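Local coordinates for protein N-acetylglucosamine-6-phosphate deacetylase (Thermotoga maritima, PDB 1O12) that probably removes the acetyl group from N-acetylglucosamine 6-phosphate, as a metal-dependent hydrolase of amino-sugar breakdown, at residues A[245-248]-A[249-253]; A[307-310]-A[311-314]. One frame throughout, in Å; residues are numbered along the deposited sequence.

In the fold
Both contacts are local, each at the start of its own helix, and neither closes a long loop. Along the chain, contact 1 comes first. There residues 245-248 lead from the stretch after strand 235-239 into helix 247-257, which leads on to strand 262-265. Contact 2 follows at 307-314, where helix 307-318 begins. The two are in series and neither nest nor cross. Their centres lie about 14 Å apart and they touch by packing, Val-250 CG1 to Phe-314 CD2 at 4.1 Å. Contact 1 also faces the second subunit. Contact 2 is turned to strands 52-59 and 262-265 and to helix 322-336.

Contact 1: residues A[245-248]-A[249-253]; sequences LSRE and MVKLV
Ser-246 caps the N terminus of helix 247-257 and holds Met-249 and Val-250 of its first turn. Its OG accepts a weak bond from Met-249 N at 3.3 Å. OG sits between its own backbone N and carbonyl carbon (chi1 62°), which turns it to that N-H. Its carbonyl O takes a nearly straight bond from Val-250 N at 3.1 Å, with an N-H...O angle of 176°. The bonds of the helix follow in step, Lys-251 N to Arg-247 O and Leu-252 N to Glu-248 O.

Leu-245, just before the cap, packs on Val-250. Its CD2 is 3.8 Å from Val-250 CG2, and the two side chains meet at about a right angle. Leu-245 CB also lies 4.0 Å from CB of Met-249, which is a selenomethionine.

One turn apart on the helix, Lys-251 slants across Arg-247, with CE 3.5 Å from Arg-247 CD. Lys-251 NZ lies at the guanidinium edge, 3.6 Å from Arg-247 NH2. Glu-248 OE2, at 5.2 Å from Lys-251 NZ, may partly offset these two like charges. An alanine in place of Arg-247 removes the CD methylene that Lys-251 CE lies against, so the lysine end is likely to be freer to turn and Lys-316 and Phe-317 would lose a neighbour.

Ser-246 OG has its stronger partner on the second subunit, the Arg-220 carbonyl O. His-219 and Leu-217 of that subunit pack on Met-249 and Leu-252. Leu-245 lies beside Asn-212 and His-244, predicted substrate-binding residues.

Leu-245, before the N-cap, and Val-250, four residues after it, form a hydrophobic staple. This capped helix start belongs to a beta-alpha-beta unit of the amidohydrolase TIM barrel, between strands 235-239 and 262-265.

Contact 2: residues A[307-310]-A[311-314]; sequences FSQA and VKNF
This is a local contact between side chains one turn apart, Phe-307 with Val-311 and Gln-309 with Asn-313, at the start of helix 307-318 in the TIM-barrel fold of the amidohydrolases. The backbone is alpha-helical. Val-311 N hydrogen-bonds to Phe-307 O, Asn-313 N to Gln-309 O, and Phe-314 N to Ala-310 O. The bond from Lys-312 N to Ser-308 O is weak.

One face of the helix is apolar. Val-311 CG2 meets the Phe-307 ring obliquely, 3.7 Å from CE1. The same ring meets Phe-57 of strand 52-59, and Val-311 rests on Leu-325 and Ser-329 of helix 322-336. Phe-314 packs against Ile-262 and Leu-264 of strand 262-265.

The polar pair lies elsewhere on the helix. Asn-313 ND2 donates to Cys-240 O, while OD1 faces Gln-309. The Gln-309 chain bends at chi2 (55°), and this turns its amide forward along the helix, toward Asn-313. The two amide planes stand 49° apart. NE2 of Gln-309 donates to Asn-313 OD1 at 3.2 Å, from above that carbonyl plane rather than within it.

Contact 1: residues A[245-248]-A[249-253]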
loop_
_atom_site.group_PDB
_atom_site.type_symbol
_atom_site.label_atom_id
_atom_site.label_comp_id
_atom_site.label_asym_id
_atom_site.label_seq_id
_atom_site.Cartn_x
_atom_site.Cartn_y
_atom_site.Cartn_z
ATOM N N LEU A 245 5.519 7.587 12.160
ATOM C CA LEU A 245 4.492 7.417 11.130
ATOM C C LEU A 245 3.366 8.372 11.506
ATOM O O LEU A 245 3.093 8.591 12.698
ATOM C CB LEU A 245 3.873 6.030 11.113
ATOM C CG LEU A 245 4.629 4.772 10.762
ATOM C CD1 LEU A 245 5.539 4.399 11.904
ATOM C CD2 LEU A 245 3.585 3.661 10.523
ATOM N N SER A 246 2.697 8.941 10.516
ATOM C CA SER A 246 1.587 9.816 10.849
ATOM C C SER A 246 0.387 8.906 11.061
ATOM O O SER A 246 0.397 7.729 10.666
ATOM C CB SER A 246 1.295 10.786 9.704
ATOM O OG SER A 246 0.902 10.104 8.518
ATOM N N ARG A 247 -0.655 9.443 11.674
ATOM C CA ARG A 247 -1.855 8.666 11.878
ATOM C C ARG A 247 -2.357 8.129 10.500
ATOM O O ARG A 247 -2.766 6.979 10.390
ATOM C CB ARG A 247 -2.900 9.531 12.613
ATOM C CG ARG A 247 -4.100 9.998 11.776
ATOM C CD ARG A 247 -5.451 9.528 12.358
ATOM N NE ARG A 247 -5.686 10.065 13.701
ATOM C CZ ARG A 247 -6.667 9.663 14.516
ATOM N NH1 ARG A 247 -6.803 10.218 15.729
ATOM N NH2 ARG A 247 -7.509 8.700 14.127
ATOM N N GLU A 248 -2.295 8.930 9.442
ATOM C CA GLU A 248 -2.741 8.426 8.143
ATOM C C GLU A 248 -1.921 7.203 7.668
ATOM O O GLU A 248 -2.490 6.243 7.163
ATOM C CB GLU A 248 -2.685 9.526 7.087
ATOM C CG GLU A 248 -3.550 10.714 7.416
ATOM C CD GLU A 248 -3.020 11.504 8.622
ATOM O OE1 GLU A 248 -1.797 11.796 8.655
ATOM O OE2 GLU A 248 -3.833 11.845 9.527
HETATM N N MSE A 249 -0.598 7.238 7.827
HETATM C CA MSE A 249 0.253 6.114 7.430
HETATM C C MSE A 249 -0.138 4.837 8.167
HETATM O O MSE A 249 -0.315 3.771 7.555
HETATM C CB MSE A 249 1.713 6.394 7.755
HETATM C CG MSE A 249 2.647 6.328 6.561
HETATM SE SE MSE A 249 2.495 4.757 5.378
HETATM C CE MSE A 249 4.296 4.855 4.605
ATOM N N VAL A 250 -0.221 4.956 9.492
ATOM C CA VAL A 250 -0.614 3.847 10.334
ATOM C C VAL A 250 -1.944 3.307 9.819
ATOM O O VAL A 250 -2.127 2.090 9.682
ATOM C CB VAL A 250 -0.815 4.286 11.818
ATOM C CG1 VAL A 250 -1.350 3.117 12.630
ATOM C CG2 VAL A 250 0.495 4.779 12.397
ATOM N N LYS A 251 -2.887 4.207 9.559
ATOM C CA LYS A 251 -4.188 3.788 9.055
ATOM C C LYS A 251 -4.041 3.023 7.746
ATOM O O LYS A 251 -4.758 2.060 7.511
ATOM C CB LYS A 251 -5.094 4.985 8.844
ATOM C CG LYS A 251 -6.548 4.709 9.178
ATOM C CD LYS A 251 -7.352 6.026 9.300
ATOM C CE LYS A 251 -6.752 6.954 10.376
ATOM N NZ LYS A 251 -7.462 8.272 10.523
ATOM N N LEU A 252 -3.106 3.456 6.906
ATOM C CA LEU A 252 -2.837 2.798 5.629
ATOM C C LEU A 252 -2.195 1.417 5.842
ATOM O O LEU A 252 -2.655 0.414 5.289
ATOM C CB LEU A 252 -1.923 3.672 4.761
ATOM C CG LEU A 252 -1.480 3.082 3.411
ATOM C CD1 LEU A 252 -2.710 2.525 2.635
ATOM C CD2 LEU A 252 -0.731 4.159 2.607
ATOM N N VAL A 253 -1.145 1.349 6.644
ATOM C CA VAL A 253 -0.513 0.054 6.881
ATOM C C VAL A 253 -1.543 -0.914 7.476
ATOM O O VAL A 253 -1.610 -2.098 7.102
ATOM C CB VAL A 253 0.687 0.163 7.822
ATOM C CG1 VAL A 253 1.219 -1.224 8.113
ATOM C CG2 VAL A 253 1.755 1.021 7.191
#

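Contact 2: residues A[307-310]-A[311-314]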
loop_
_atom_site.group_PDB
_atom_site.type_symbol
_atom_site.label_atom_id
_atom_site.label_comp_id
_atom_site.label_asym_id
_atom_site.label_seq_id
_atom_site.Cartn_x
_atom_site.Cartn_y
_atom_site.Cartn_z
ATOM N N PHE A 307 5.059 1.651 26.031
ATOM C CA PHE A 307 4.297 0.636 25.333
ATOM C C PHE A 307 2.810 0.877 25.488
ATOM O O PHE A 307 2.043 0.809 24.522
ATOM C CB PHE A 307 4.637 -0.760 25.815
ATOM C CG PHE A 307 4.249 -1.819 24.829
ATOM C CD1 PHE A 307 2.950 -2.314 24.797
ATOM C CD2 PHE A 307 5.159 -2.247 23.864
ATOM C CE1 PHE A 307 2.566 -3.215 23.808
ATOM C CE2 PHE A 307 4.800 -3.144 22.872
ATOM C CZ PHE A 307 3.501 -3.632 22.836
ATOM N N SER A 308 2.402 1.162 26.712
ATOM C CA SER A 308 0.996 1.428 27.007
ATOM C C SER A 308 0.386 2.496 26.086
ATOM O O SER A 308 -0.774 2.375 25.670
ATOM C CB SER A 308 0.856 1.875 28.455
ATOM O OG SER A 308 -0.495 1.932 28.811
ATOM N N GLN A 309 1.160 3.537 25.781
ATOM C CA GLN A 309 0.687 4.615 24.928
ATOM C C GLN A 309 0.605 4.112 23.497
ATOM O O GLN A 309 -0.279 4.503 22.748
ATOM C CB GLN A 309 1.625 5.822 25.012
ATOM C CG GLN A 309 1.031 7.110 24.411
ATOM C CD GLN A 309 -0.313 7.472 25.041
ATOM O OE1 GLN A 309 -0.410 7.654 26.252
ATOM N NE2 GLN A 309 -1.355 7.570 24.215
ATOM N N ALA A 310 1.526 3.226 23.139
ATOM C CA ALA A 310 1.560 2.634 21.818
ATOM C C ALA A 310 0.225 1.956 21.542
ATOM O O ALA A 310 -0.353 2.129 20.473
ATOM C CB ALA A 310 2.667 1.630 21.732
ATOM N N VAL A 311 -0.273 1.196 22.507
ATOM C CA VAL A 311 -1.532 0.493 22.333
ATOM C C VAL A 311 -2.709 1.453 22.166
ATOM O O VAL A 311 -3.558 1.276 21.261
ATOM C CB VAL A 311 -1.793 -0.462 23.520
ATOM C CG1 VAL A 311 -3.160 -1.134 23.387
ATOM C CG2 VAL A 311 -0.697 -1.515 23.554
ATOM N N LYS A 312 -2.747 2.479 23.013
ATOM C CA LYS A 312 -3.834 3.434 22.943
ATOM C C LYS A 312 -3.793 4.125 21.590
ATOM O O LYS A 312 -4.830 4.265 20.925
ATOM C CB LYS A 312 -3.723 4.483 24.047
ATOM C CG LYS A 312 -3.961 3.974 25.464
ATOM C CD LYS A 312 -4.274 5.136 26.413
ATOM C CE LYS A 312 -3.987 4.810 27.875
ATOM N NZ LYS A 312 -2.504 4.776 28.189
ATOM N N ASN A 313 -2.591 4.540 21.184
ATOM C CA ASN A 313 -2.431 5.256 19.933
ATOM C C ASN A 313 -2.927 4.428 18.786
ATOM O O ASN A 313 -3.781 4.875 18.015
ATOM C CB ASN A 313 -0.959 5.657 19.668
ATOM C CG ASN A 313 -0.501 6.853 20.502
ATOM O OD1 ASN A 313 -1.308 7.609 21.039
ATOM N ND2 ASN A 313 0.804 7.031 20.598
ATOM N N PHE A 314 -2.403 3.211 18.677
ATOM C CA PHE A 314 -2.778 2.323 17.596
ATOM C C PHE A 314 -4.265 2.162 17.535
ATOM O O PHE A 314 -4.862 2.239 16.464
ATOM C CB PHE A 314 -2.151 0.948 17.758
ATOM C CG PHE A 314 -2.364 0.075 16.571
ATOM C CD1 PHE A 314 -3.483 -0.756 16.493
ATOM C CD2 PHE A 314 -1.470 0.124 15.497
ATOM C CE1 PHE A 314 -3.714 -1.540 15.361
ATOM C CE2 PHE A 314 -1.676 -0.642 14.361
ATOM C CZ PHE A 314 -2.803 -1.481 14.291
#